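Local coordinates for protein pelota homolog (Archaeoglobus fulgidus, PDB 3OBY) that probably recognises stalled ribosomes, cleaves their mRNA as an endoribonuclease and aids release of non-functional ribosomes, at residues A[61-66]-A[83-88]; A[133-138]-A[221-226]; A[188-193]-A[215-220]; A[248-253]-A[322-327]; A[287-292]-A[317-322]. All coordinates share one frame; numbering follows the deposited sequence.

Contact 1 comes first along the chain and lies apart, in the antiparallel sheet of the N-terminal Sm fold, its centre about 42 Å from that of contact 2. Contacts 2 and 3 are neighbours, centres about 8 Å apart, on the mixed sheet where strands 131-137 and 187-191 run side by side; contact 3 is nested within the loop that contact 2 closes. Contact 5 is likewise nested within contact 4, about 9 Å away between centres; they share F322, and K326 reaches back to T320. Helix 224-233 of contact 2 is followed in the chain by helix 236-262 of contact 4. The contacts thus form three separate clusters, consistent with the modular architecture of Pelota and its inter-domain plasticity.

Contact 1 of 5, residues A[61-66]-A[83-88]; sequences VRLGIE and GKIVAG
E66 faces K84 as an antiparallel hydrogen-bonded pair and I65 faces I85 as a non-hydrogen-bonded one, on strands 63-66 and 83-87 whose N-to-C directions lie 130° apart. E66 N donates almost straight to K84 O at 3.0 Å, whereas the return bond from K84 N to E66 O is weak. Past I85 the register slips: V86 and A87 both face G64, a classic beta bulge. Here V86 N donates to G64 O at 2.8 Å, and G64 N turns to A87 O instead. The CG1 methyl of V86 lies against the same G64 carbonyl.

On the face that carries E66 and K84, the two long side chains run side by side and point the same way. E66 leaves with CG anti to its backbone N (chi1 172°) and stays extended; K84 starts out likewise but bends at chi3 and chi4, which carries its ammonium across to the carboxylate. The salt bridge from E66 OE1 to K84 NZ measures 2.7 Å. The I65 and I85 face is apolar. I65 CG2 lies 4.1 Å from I85 CG1, and L63 sets CD2 at 4.0 Å from I85 CD1, the two chains crossing obliquely.

Both strands are interior to the sheet of the Sm fold: I65 bonds through its backbone to V38, and G83 to H95. Charge is thus paired on one face and aliphatic carbon packed on the other, where I65 continues onto L97. E66 and K84 are partly exposed, so water is likely to temper what their bridge contributes.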
# COMPACT_ATOMS: atom_id res chain seq x y z
N VAL A 61 17.40 6.75 -17.46
CA VAL A 61 17.31 6.23 -18.82
C VAL A 61 16.43 5.00 -19.08
O VAL A 61 16.13 4.69 -20.23
CB VAL A 61 18.77 5.95 -19.31
CG1 VAL A 61 19.53 5.19 -18.23
CG2 VAL A 61 18.77 5.17 -20.62
N ARG A 62 16.03 4.31 -18.02
CA ARG A 62 15.17 3.13 -18.16
C ARG A 62 15.77 2.04 -19.04
O ARG A 62 15.58 2.03 -20.25
CB ARG A 62 13.79 3.52 -18.71
CG ARG A 62 12.79 2.36 -18.78
CD ARG A 62 11.34 2.85 -18.87
NE ARG A 62 10.41 1.96 -18.15
CZ ARG A 62 10.05 0.75 -18.56
NH1 ARG A 62 10.52 0.25 -19.70
NH2 ARG A 62 9.23 0.02 -17.82
N LEU A 63 16.49 1.12 -18.42
CA LEU A 63 17.11 0.02 -19.13
C LEU A 63 16.31 -1.24 -18.94
O LEU A 63 15.31 -1.27 -18.23
CB LEU A 63 18.53 -0.21 -18.59
CG LEU A 63 19.67 0.69 -19.07
CD1 LEU A 63 19.18 2.11 -19.26
CD2 LEU A 63 20.81 0.63 -18.07
N GLY A 64 16.76 -2.29 -19.60
CA GLY A 64 16.13 -3.59 -19.50
C GLY A 64 17.29 -4.54 -19.26
O GLY A 64 18.34 -4.42 -19.90
N ILE A 65 17.13 -5.47 -18.33
CA ILE A 65 18.20 -6.41 -18.05
C ILE A 65 17.68 -7.83 -17.94
O ILE A 65 16.57 -8.05 -17.48
CB ILE A 65 18.97 -6.03 -16.75
CG1 ILE A 65 17.99 -5.72 -15.62
CG2 ILE A 65 19.84 -4.80 -16.99
CD1 ILE A 65 17.84 -6.85 -14.63
N GLU A 66 18.48 -8.78 -18.40
CA GLU A 66 18.12 -10.19 -18.31
C GLU A 66 18.66 -10.63 -16.95
O GLU A 66 19.84 -10.97 -16.81
CB GLU A 66 18.77 -11.01 -19.43
CG GLU A 66 18.57 -12.51 -19.26
CD GLU A 66 19.20 -13.32 -20.36
OE1 GLU A 66 20.29 -12.94 -20.83
OE2 GLU A 66 18.62 -14.35 -20.76
N GLY A 83 21.71 -7.94 -13.93
CA GLY A 83 21.83 -8.82 -15.08
C GLY A 83 22.51 -8.14 -16.26
O GLY A 83 23.02 -7.02 -16.15
N LYS A 84 22.50 -8.83 -17.39
CA LYS A 84 23.10 -8.34 -18.63
C LYS A 84 22.13 -7.43 -19.37
O LYS A 84 21.04 -7.88 -19.76
CB LYS A 84 23.50 -9.52 -19.52
CG LYS A 84 24.23 -9.14 -20.79
CD LYS A 84 24.71 -10.36 -21.56
CE LYS A 84 23.58 -11.07 -22.32
NZ LYS A 84 22.53 -11.63 -21.43
N ILE A 85 22.50 -6.17 -19.55
CA ILE A 85 21.66 -5.21 -20.26
C ILE A 85 21.19 -5.83 -21.57
O ILE A 85 21.99 -6.41 -22.30
CB ILE A 85 22.41 -3.91 -20.56
CG1 ILE A 85 22.87 -3.27 -19.25
CG2 ILE A 85 21.50 -2.95 -21.31
CD1 ILE A 85 23.52 -1.91 -19.43
N VAL A 86 19.90 -5.70 -21.86
CA VAL A 86 19.36 -6.28 -23.08
C VAL A 86 18.78 -5.21 -23.99
O VAL A 86 18.99 -5.23 -25.20
CB VAL A 86 18.25 -7.31 -22.77
CG1 VAL A 86 16.99 -6.61 -22.27
CG2 VAL A 86 17.96 -8.15 -23.99
N ALA A 87 18.06 -4.27 -23.40
CA ALA A 87 17.44 -3.20 -24.15
C ALA A 87 17.59 -1.88 -23.41
O ALA A 87 18.01 -1.86 -22.25
CB ALA A 87 15.97 -3.50 -24.39
N GLY A 88 17.23 -0.79 -24.08
CA GLY A 88 17.34 0.52 -23.47
C GLY A 88 18.68 1.17 -23.75
O GLY A 88 19.06 1.34 -24.91

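Contact 2 of 5, residues A[133-138]-A[221-226]; sequences MLTIEE and SSVGSR
The mixed sheet meets the segment that leads into helix 224-233 here, through T135 and E137 of strand 131-137 on one side and V223 and G224 on the other. The touching parts of the backbone run 110° apart, so the meeting is a crossing of strand and connecting segment. One hydrogen bond spans it: G224 N donates to T135 OG1 at 3.0 Å. T135 holds OG1 between its own backbone N and carbonyl carbon (chi1 49°), which aims the hydroxyl at G224 while CG2 lies alongside, 3.7 Å from the same G224 N. The hydroxyl is gripped twice, because OG1 also bonds to V142 O on the neighbouring strand. With a valine in place of T135 the hydroxyl is gone, and G224 N would probably be left without its acceptor and V142 O without that donor.

V223 wedges beside this bond. Its CG2 methyl lies 3.7 Å from T135 OG1 and 3.8 Å from E137 OE2, and the E137 and V223 side chains cross at about a right angle. E137 OE2 touches both methyls of V223, a van der Waals contact and no hydrogen bond.

Around the contact, strand 131-137 lies between strands 140-147 and 187-191. M133 and T135 pack on F228 of helix 224-233, V223 rests on Y140, and L134 and I136 meet helix 172-183.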
# COMPACT_ATOMS: atom_id res chain seq x y z
N MET A 133 -13.30 14.09 -4.22
CA MET A 133 -12.52 15.30 -4.27
C MET A 133 -13.44 16.51 -4.38
O MET A 133 -14.39 16.51 -5.17
CB MET A 133 -11.56 15.27 -5.46
CG MET A 133 -10.33 14.43 -5.23
SD MET A 133 -9.33 14.35 -6.71
CE MET A 133 -8.91 12.57 -6.77
N LEU A 134 -13.17 17.53 -3.58
CA LEU A 134 -13.97 18.74 -3.56
C LEU A 134 -13.11 19.99 -3.67
O LEU A 134 -12.31 20.28 -2.79
CB LEU A 134 -14.77 18.83 -2.27
CG LEU A 134 -15.43 20.20 -2.04
CD1 LEU A 134 -16.70 20.28 -2.87
CD2 LEU A 134 -15.75 20.39 -0.57
N THR A 135 -13.28 20.72 -4.77
CA THR A 135 -12.54 21.96 -4.96
C THR A 135 -13.53 23.05 -4.58
O THR A 135 -14.68 23.03 -5.04
CB THR A 135 -12.11 22.14 -6.41
OG1 THR A 135 -13.23 21.91 -7.28
CG2 THR A 135 -10.99 21.17 -6.75
N ILE A 136 -13.11 23.97 -3.73
CA ILE A 136 -14.01 25.03 -3.29
C ILE A 136 -13.34 26.39 -3.17
O ILE A 136 -12.17 26.50 -2.80
CB ILE A 136 -14.63 24.67 -1.92
CG1 ILE A 136 -15.80 25.61 -1.60
CG2 ILE A 136 -13.57 24.78 -0.83
CD1 ILE A 136 -16.51 25.28 -0.29
N GLU A 137 -14.11 27.41 -3.49
CA GLU A 137 -13.66 28.79 -3.43
C GLU A 137 -14.93 29.58 -3.12
O GLU A 137 -16.03 29.07 -3.33
CB GLU A 137 -13.08 29.22 -4.78
CG GLU A 137 -14.13 29.45 -5.86
CD GLU A 137 -13.52 29.62 -7.23
OE1 GLU A 137 -12.61 30.46 -7.39
OE2 GLU A 137 -13.95 28.90 -8.16
N GLU A 138 -14.78 30.81 -2.63
CA GLU A 138 -15.94 31.63 -2.30
C GLU A 138 -17.11 31.47 -3.26
O GLU A 138 -16.97 31.71 -4.46
CB GLU A 138 -15.55 33.11 -2.23
CG GLU A 138 -14.92 33.56 -0.93
CD GLU A 138 -14.92 35.07 -0.77
OE1 GLU A 138 -14.32 35.76 -1.62
OE2 GLU A 138 -15.53 35.57 0.21
N SER A 221 -4.42 24.87 -5.55
CA SER A 221 -5.20 26.09 -5.71
C SER A 221 -6.21 26.01 -6.84
O SER A 221 -7.23 26.70 -6.84
CB SER A 221 -4.27 27.28 -5.95
OG SER A 221 -3.42 27.50 -4.84
N SER A 222 -5.91 25.16 -7.82
CA SER A 222 -6.77 24.97 -8.98
C SER A 222 -8.20 24.67 -8.52
O SER A 222 -8.45 24.50 -7.33
CB SER A 222 -6.24 23.81 -9.82
OG SER A 222 -4.83 23.83 -9.91
N VAL A 223 -9.13 24.62 -9.46
CA VAL A 223 -10.51 24.33 -9.12
C VAL A 223 -11.12 23.49 -10.24
O VAL A 223 -10.64 23.51 -11.37
CB VAL A 223 -11.32 25.64 -8.92
CG1 VAL A 223 -11.23 26.51 -10.17
CG2 VAL A 223 -12.77 25.31 -8.58
N GLY A 224 -12.17 22.73 -9.91
CA GLY A 224 -12.81 21.89 -10.91
C GLY A 224 -11.84 20.93 -11.60
O GLY A 224 -10.92 20.41 -10.97
N SER A 225 -12.06 20.71 -12.89
CA SER A 225 -11.22 19.82 -13.69
C SER A 225 -9.73 20.02 -13.42
O SER A 225 -9.00 19.07 -13.12
CB SER A 225 -11.48 20.04 -15.18
OG SER A 225 -10.51 19.38 -15.97
N ARG A 226 -9.27 21.26 -13.56
CA ARG A 226 -7.88 21.61 -13.32
C ARG A 226 -7.43 21.06 -11.97
O ARG A 226 -6.41 20.37 -11.87
CB ARG A 226 -7.72 23.13 -13.34
CG ARG A 226 -7.45 23.72 -14.71
CD ARG A 226 -5.96 23.84 -14.94
NE ARG A 226 -5.38 24.79 -13.99
CZ ARG A 226 -4.09 24.86 -13.68
NH1 ARG A 226 -3.22 24.03 -14.23
NH2 ARG A 226 -3.68 25.77 -12.80

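Contact 3 of 5, residues A[188-193]-A[215-220]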
# COMPACT_ATOMS: atom_id res chain seq x y z
N LEU A 188 -12.32 12.28 1.93
CA LEU A 188 -12.55 13.52 1.22
C LEU A 188 -11.27 14.33 1.07
O LEU A 188 -10.52 14.50 2.02
CB LEU A 188 -13.61 14.36 1.96
CG LEU A 188 -13.89 15.78 1.44
CD1 LEU A 188 -14.54 15.71 0.07
CD2 LEU A 188 -14.80 16.51 2.42
N ILE A 189 -11.01 14.78 -0.15
CA ILE A 189 -9.86 15.63 -0.41
C ILE A 189 -10.50 16.99 -0.65
O ILE A 189 -11.36 17.13 -1.51
CB ILE A 189 -9.08 15.22 -1.69
CG1 ILE A 189 -8.36 13.88 -1.48
CG2 ILE A 189 -8.04 16.27 -2.01
CD1 ILE A 189 -9.28 12.74 -1.14
N VAL A 190 -10.12 17.97 0.15
CA VAL A 190 -10.67 19.32 0.03
C VAL A 190 -9.58 20.28 -0.43
O VAL A 190 -8.64 20.57 0.32
CB VAL A 190 -11.21 19.80 1.39
CG1 VAL A 190 -11.86 21.15 1.25
CG2 VAL A 190 -12.19 18.78 1.93
N ALA A 191 -9.70 20.78 -1.65
CA ALA A 191 -8.72 21.71 -2.20
C ALA A 191 -9.40 22.95 -2.75
O ALA A 191 -10.62 23.02 -2.81
CB ALA A 191 -7.92 21.03 -3.30
N GLY A 192 -8.59 23.94 -3.14
CA GLY A 192 -9.12 25.18 -3.67
C GLY A 192 -8.28 26.39 -3.31
O GLY A 192 -7.35 26.29 -2.50
N PRO A 193 -8.57 27.55 -3.91
CA PRO A 193 -7.82 28.78 -3.64
C PRO A 193 -8.22 29.47 -2.34
O PRO A 193 -9.40 29.52 -2.00
CB PRO A 193 -8.14 29.64 -4.86
CG PRO A 193 -9.57 29.26 -5.14
CD PRO A 193 -9.53 27.75 -5.01
N ALA A 215 -11.27 13.63 6.26
CA ALA A 215 -11.14 14.68 5.26
C ALA A 215 -9.81 15.40 5.42
O ALA A 215 -9.36 15.62 6.55
CB ALA A 215 -12.28 15.68 5.41
N VAL A 216 -9.18 15.75 4.31
CA VAL A 216 -7.90 16.46 4.34
C VAL A 216 -7.89 17.63 3.38
O VAL A 216 -8.44 17.55 2.29
CB VAL A 216 -6.72 15.53 3.98
CG1 VAL A 216 -6.72 14.32 4.90
CG2 VAL A 216 -6.82 15.10 2.53
N VAL A 217 -7.27 18.73 3.81
CA VAL A 217 -7.16 19.93 2.98
C VAL A 217 -5.78 19.99 2.34
O VAL A 217 -4.77 20.01 3.04
CB VAL A 217 -7.37 21.20 3.81
CG1 VAL A 217 -7.22 22.43 2.93
CG2 VAL A 217 -8.73 21.18 4.45
N VAL A 218 -5.74 20.02 1.01
CA VAL A 218 -4.49 20.07 0.27
C VAL A 218 -4.19 21.48 -0.21
O VAL A 218 -5.09 22.31 -0.33
CB VAL A 218 -4.54 19.10 -0.94
CG1 VAL A 218 -3.31 19.28 -1.81
CG2 VAL A 218 -4.61 17.67 -0.43
N ASP A 219 -2.91 21.75 -0.47
CA ASP A 219 -2.46 23.07 -0.92
C ASP A 219 -2.93 23.47 -2.32
O ASP A 219 -2.94 24.65 -2.65
CB ASP A 219 -0.94 23.14 -0.86
CG ASP A 219 -0.41 24.55 -1.10
OD1 ASP A 219 0.81 24.70 -1.31
OD2 ASP A 219 -1.22 25.50 -1.07
N VAL A 220 -3.30 22.49 -3.15
CA VAL A 220 -3.76 22.77 -4.51
C VAL A 220 -4.66 24.01 -4.57
O VAL A 220 -5.56 24.18 -3.75
CB VAL A 220 -4.53 21.57 -5.10
CG1 VAL A 220 -5.10 21.93 -6.46
CG2 VAL A 220 -3.61 20.37 -5.22
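With chi1 at -70°, I189 holds its CG2 opposite its own backbone N; V218, at chi1 173°, holds its CG2 opposite its carbonyl carbon, and the two methyls come together at 4.0 Å with the side chains lying alongside each other. The two segments run parallel here, L188 facing A215, I189 facing V216 and V190 facing V217. V216 N donates to L188 O at 2.9 Å and V190 N to V216 O at 2.8 Å. V218 N then reaches V190 O at 3.0 Å. Further along, G192 N bonds V220 O at 3.1 Å.

L188, V190, A215 and V217 share one face of the sheet, where L188 CB lies 3.9 Å from A215 CB and V217 CG2 sits 4.2 Å from V190 CB. Near the C-terminal ends A191 CB meets V220 CB at 3.9 Å. The carbonyl oxygens of G192 and V220 approach each other there; K197 NZ bonds G192 O and V218 O, and V220 O weakly, which gives these acceptors a common cation.

Strands 187-191 and 215-217 form a beta-alpha-beta crossover through helix 196-207, on which V190 and V217 pack. I189, A191 and V220 rest instead on I231 of helix 224-233. Strand 131-137 flanks strand 187-191 on its other side, and strand 215-217 is outermost in the sheet within this chain.

Contact 4 of 5, residues A[248-253]-A[322-327]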
# COMPACT_ATOMS: atom_id res chain seq x y z
N GLU A 248 -4.42 -0.65 9.02
CA GLU A 248 -4.66 -2.09 9.08
C GLU A 248 -3.59 -2.76 9.94
O GLU A 248 -3.86 -3.74 10.64
CB GLU A 248 -4.65 -2.70 7.67
CG GLU A 248 -5.77 -2.22 6.76
CD GLU A 248 -5.63 -2.70 5.32
OE1 GLU A 248 -6.53 -2.41 4.51
OE2 GLU A 248 -4.62 -3.37 5.00
N GLU A 249 -2.36 -2.24 9.88
CA GLU A 249 -1.27 -2.81 10.67
C GLU A 249 -1.52 -2.58 12.15
O GLU A 249 -1.25 -3.45 12.98
CB GLU A 249 0.08 -2.20 10.26
CG GLU A 249 0.57 -2.64 8.89
CD GLU A 249 1.96 -2.12 8.55
OE1 GLU A 249 2.38 -2.30 7.39
OE2 GLU A 249 2.62 -1.55 9.43
N ALA A 250 -2.03 -1.39 12.49
CA ALA A 250 -2.31 -1.06 13.88
C ALA A 250 -3.41 -1.99 14.37
O ALA A 250 -3.41 -2.39 15.53
CB ALA A 250 -2.76 0.39 14.00
N GLU A 251 -4.34 -2.33 13.47
CA GLU A 251 -5.44 -3.23 13.79
C GLU A 251 -4.94 -4.64 14.03
O GLU A 251 -5.53 -5.39 14.81
CB GLU A 251 -6.47 -3.24 12.65
CG GLU A 251 -7.57 -4.28 12.81
CD GLU A 251 -8.26 -4.21 14.16
OE1 GLU A 251 -8.65 -3.10 14.58
OE2 GLU A 251 -8.42 -5.27 14.80
N TYR A 252 -3.86 -5.02 13.35
CA TYR A 252 -3.29 -6.33 13.56
C TYR A 252 -2.57 -6.33 14.90
O TYR A 252 -2.57 -7.33 15.62
CB TYR A 252 -2.32 -6.70 12.43
CG TYR A 252 -3.01 -7.18 11.18
CD1 TYR A 252 -3.89 -8.27 11.22
CD2 TYR A 252 -2.80 -6.55 9.95
CE1 TYR A 252 -4.54 -8.71 10.08
CE2 TYR A 252 -3.45 -6.99 8.80
CZ TYR A 252 -4.31 -8.07 8.87
OH TYR A 252 -4.94 -8.50 7.73
N ILE A 253 -1.97 -5.20 15.25
CA ILE A 253 -1.28 -5.09 16.52
C ILE A 253 -2.30 -5.14 17.65
O ILE A 253 -2.02 -5.69 18.71
CB ILE A 253 -0.47 -3.78 16.62
CG1 ILE A 253 0.71 -3.82 15.65
CG2 ILE A 253 -0.03 -3.54 18.06
CD1 ILE A 253 1.62 -5.02 15.81
N PHE A 322 7.30 3.27 11.10
CA PHE A 322 6.03 3.73 11.66
C PHE A 322 5.75 3.07 13.01
O PHE A 322 6.50 2.19 13.44
CB PHE A 322 4.91 3.44 10.67
CG PHE A 322 5.22 3.92 9.29
CD1 PHE A 322 5.27 5.28 9.01
CD2 PHE A 322 5.52 3.02 8.28
CE1 PHE A 322 5.62 5.73 7.74
CE2 PHE A 322 5.88 3.46 7.01
CZ PHE A 322 5.93 4.82 6.74
N GLU A 323 4.68 3.49 13.66
CA GLU A 323 4.34 2.96 14.97
C GLU A 323 4.04 1.46 15.04
O GLU A 323 4.59 0.75 15.88
CB GLU A 323 3.18 3.76 15.58
CG GLU A 323 3.49 5.25 15.76
CD GLU A 323 4.78 5.51 16.53
OE1 GLU A 323 4.80 5.30 17.76
OE2 GLU A 323 5.78 5.92 15.90
N PRO A 324 3.16 0.95 14.16
CA PRO A 324 2.86 -0.49 14.22
C PRO A 324 4.07 -1.42 14.28
O PRO A 324 4.12 -2.34 15.09
CB PRO A 324 1.99 -0.70 12.99
CG PRO A 324 1.24 0.61 12.90
CD PRO A 324 2.34 1.62 13.14
N GLY A 325 5.06 -1.17 13.43
CA GLY A 325 6.25 -2.00 13.42
C GLY A 325 7.11 -1.83 14.66
O GLY A 325 7.76 -2.78 15.11
N LYS A 326 7.13 -0.61 15.21
CA LYS A 326 7.89 -0.34 16.42
C LYS A 326 7.30 -1.18 17.56
O LYS A 326 8.03 -1.82 18.32
CB LYS A 326 7.82 1.14 16.77
CG LYS A 326 8.48 2.08 15.78
CD LYS A 326 8.41 3.51 16.30
CE LYS A 326 9.39 4.44 15.61
NZ LYS A 326 9.16 4.53 14.15
N ARG A 327 5.98 -1.16 17.68
CA ARG A 327 5.31 -1.94 18.72
C ARG A 327 5.68 -3.40 18.50
O ARG A 327 6.10 -4.09 19.43
CB ARG A 327 3.78 -1.79 18.63
CG ARG A 327 3.23 -0.37 18.79
CD ARG A 327 3.58 0.25 20.13
NE ARG A 327 4.89 0.89 20.12
CZ ARG A 327 5.11 2.13 19.70
NH1 ARG A 327 6.34 2.64 19.72
NH2 ARG A 327 4.11 2.87 19.26
O HOH W 1 4.49 -0.28 10.89
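P324 fills the gap between the two helices, touching E249, A250 and I253. The segment axes of helices 248-253 and 323-327 come within 9.0 Å at an angle of 26°, running roughly the same way.

The apolar part centres on the proline ring. Its CB meets E249 CB at 3.7 Å, the glutamate chain crossing the ring at about a right angle, while CG lies 4.2 Å from A250 CB. One turn further along, I253 brings CG1 to 4.3 Å from P324 CB and lays CD1 against the P324 carbonyl oxygen. I253 CG2 meets the aliphatic base of R327 at its CB, 4.2 Å away.

The polar link runs through water. E249 points CG opposite its carbonyl carbon (chi1 -71°) and stays extended, which carries the carboxylate past the proline. The water donates to E249 OE2 at 2.7 Å and accepts from G325 N at 2.8 Å, an amide in the first turn of its helix. Meanwhile OE1 forms a salt bridge with R245. Negative charge close to this helix start is likely to be electrostatically favourable.

A second salt bridge stays inside one helix: R327 NH2 holds E323 OE1 at 2.9 Å, with the oxygen at the edge of the guanidinium plane but the donor above the carboxylate plane.

Helix 236-262 lies on the sheet of this region, with Y252 resting on V284, L286 and V316, and E249 on M318. Helix 323-330 follows directly from strand 314-318, so P324 packs next to the edge of that sheet.

Contact 5 of 5, residues A[287-292]-A[317-322]; sequences VADEFL and IMSTEF
V287 O accepts from M318 N at 2.8 Å, and M318 O in turn accepts from D289 N at the same 2.8 Å, two backbone bonds that continue the parallel pairing of strands 282-288 and 314-318. Past the strand ends, side chains take over. D289 places its carboxylate between its own backbone N and carbonyl carbon (chi1 63°), over the start of helix 289-295, and OD1 receives T320 N at 2.8 Å from above the carboxylate plane. The same oxygen also takes a weak bond from E290 N. T320 OG1 sits between two acceptors, D289 OD1 at 3.1 Å and E290 OE2 at 2.8 Å, with one proton to offer. The type I turn from S319 to F322 is closed by F322 N on S319 O, and T320 O is taken up by K326 NZ.

Next to this polar cluster, on the strand side, V287 CG1 packs 3.7 Å from I317 CG1, and L292 CD1 meets I317 CD1 at 3.8 Å, the latter two chains at about a right angle. I317 N also bonds D23 of helix 22-31, tying this strand to the N-terminal part of the chain.

Were D289 a leucine, T320 N would probably be left without its acceptor and the turn freer to shift from the helix. One carboxylate oxygen thus joins the turn to the first helical residues, and the T320 amide, and more weakly that of E290, are likely to offset part of its negative charge.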
# COMPACT_ATOMS: atom_id res chain seq x y z
N VAL A 287 5.36 -9.47 10.92
CA VAL A 287 6.81 -9.33 11.07
C VAL A 287 7.34 -7.93 10.83
O VAL A 287 6.86 -7.21 9.95
CB VAL A 287 7.56 -10.32 10.12
CG1 VAL A 287 7.38 -9.91 8.66
CG2 VAL A 287 9.02 -10.40 10.50
N ALA A 288 8.33 -7.53 11.63
CA ALA A 288 8.93 -6.20 11.50
C ALA A 288 10.06 -6.26 10.47
O ALA A 288 10.86 -7.20 10.46
CB ALA A 288 9.47 -5.72 12.84
N ASP A 289 10.12 -5.25 9.61
CA ASP A 289 11.14 -5.22 8.58
C ASP A 289 12.55 -5.39 9.14
O ASP A 289 13.36 -6.12 8.56
CB ASP A 289 11.02 -3.93 7.74
CG ASP A 289 11.25 -2.68 8.55
OD1 ASP A 289 11.08 -2.70 9.78
OD2 ASP A 289 11.60 -1.65 7.94
N GLU A 290 12.83 -4.76 10.28
CA GLU A 290 14.15 -4.88 10.89
C GLU A 290 14.45 -6.33 11.22
O GLU A 290 15.59 -6.79 11.09
CB GLU A 290 14.23 -4.06 12.17
CG GLU A 290 14.55 -2.60 11.99
CD GLU A 290 14.66 -1.87 13.32
OE1 GLU A 290 15.26 -2.45 14.26
OE2 GLU A 290 14.15 -0.73 13.43
N PHE A 291 13.43 -7.05 11.66
CA PHE A 291 13.59 -8.44 12.03
C PHE A 291 14.07 -9.25 10.84
O PHE A 291 15.01 -10.04 10.95
CB PHE A 291 12.27 -9.02 12.53
CG PHE A 291 12.37 -10.45 13.01
CD1 PHE A 291 12.86 -10.73 14.27
CD2 PHE A 291 11.95 -11.50 12.19
CE1 PHE A 291 12.91 -12.05 14.73
CE2 PHE A 291 12.01 -12.81 12.64
CZ PHE A 291 12.49 -13.09 13.91
N LEU A 292 13.42 -9.07 9.70
CA LEU A 292 13.82 -9.81 8.51
C LEU A 292 15.28 -9.55 8.17
O LEU A 292 16.04 -10.48 7.92
CB LEU A 292 12.93 -9.45 7.32
CG LEU A 292 11.49 -9.93 7.40
CD1 LEU A 292 10.74 -9.44 6.18
CD2 LEU A 292 11.45 -11.45 7.47
N ILE A 317 4.25 -7.60 6.56
CA ILE A 317 5.53 -7.01 6.91
C ILE A 317 5.35 -5.53 7.22
O ILE A 317 5.01 -4.74 6.33
CB ILE A 317 6.56 -7.15 5.76
CG1 ILE A 317 6.68 -8.60 5.32
CG2 ILE A 317 7.93 -6.66 6.24
CD1 ILE A 317 7.56 -8.80 4.13
N MET A 318 5.58 -5.17 8.47
CA MET A 318 5.45 -3.78 8.91
C MET A 318 6.81 -3.11 9.01
O MET A 318 7.79 -3.72 9.43
CB MET A 318 4.76 -3.73 10.28
CG MET A 318 3.53 -4.64 10.42
SD MET A 318 2.79 -4.45 12.04
CE MET A 318 1.35 -5.45 11.89
N SER A 319 6.86 -1.86 8.60
CA SER A 319 8.09 -1.09 8.64
C SER A 319 8.27 -0.40 9.98
O SER A 319 7.41 0.35 10.42
CB SER A 319 8.08 -0.03 7.55
OG SER A 319 9.10 0.92 7.78
N THR A 320 9.41 -0.65 10.62
CA THR A 320 9.69 -0.01 11.90
C THR A 320 9.78 1.51 11.78
O THR A 320 10.05 2.20 12.76
CB THR A 320 10.99 -0.54 12.50
OG1 THR A 320 12.05 -0.40 11.55
CG2 THR A 320 10.83 -2.02 12.85
N GLU A 321 9.56 2.03 10.57
CA GLU A 321 9.59 3.48 10.34
C GLU A 321 8.34 4.09 10.96
O GLU A 321 8.32 5.27 11.30
CB GLU A 321 9.60 3.81 8.85
CG GLU A 321 9.75 5.32 8.55
CD GLU A 321 9.59 5.66 7.07
OE1 GLU A 321 10.16 4.95 6.21
OE2 GLU A 321 8.91 6.66 6.76
N PHE A 322 7.30 3.27 11.10
CA PHE A 322 6.03 3.73 11.66
C PHE A 322 5.75 3.07 13.01
O PHE A 322 6.50 2.19 13.44
CB PHE A 322 4.91 3.44 10.67
CG PHE A 322 5.22 3.92 9.29
CD1 PHE A 322 5.27 5.28 9.01
CD2 PHE A 322 5.52 3.02 8.28
CE1 PHE A 322 5.62 5.73 7.74
CE2 PHE A 322 5.88 3.46 7.01
CZ PHE A 322 5.93 4.82 6.74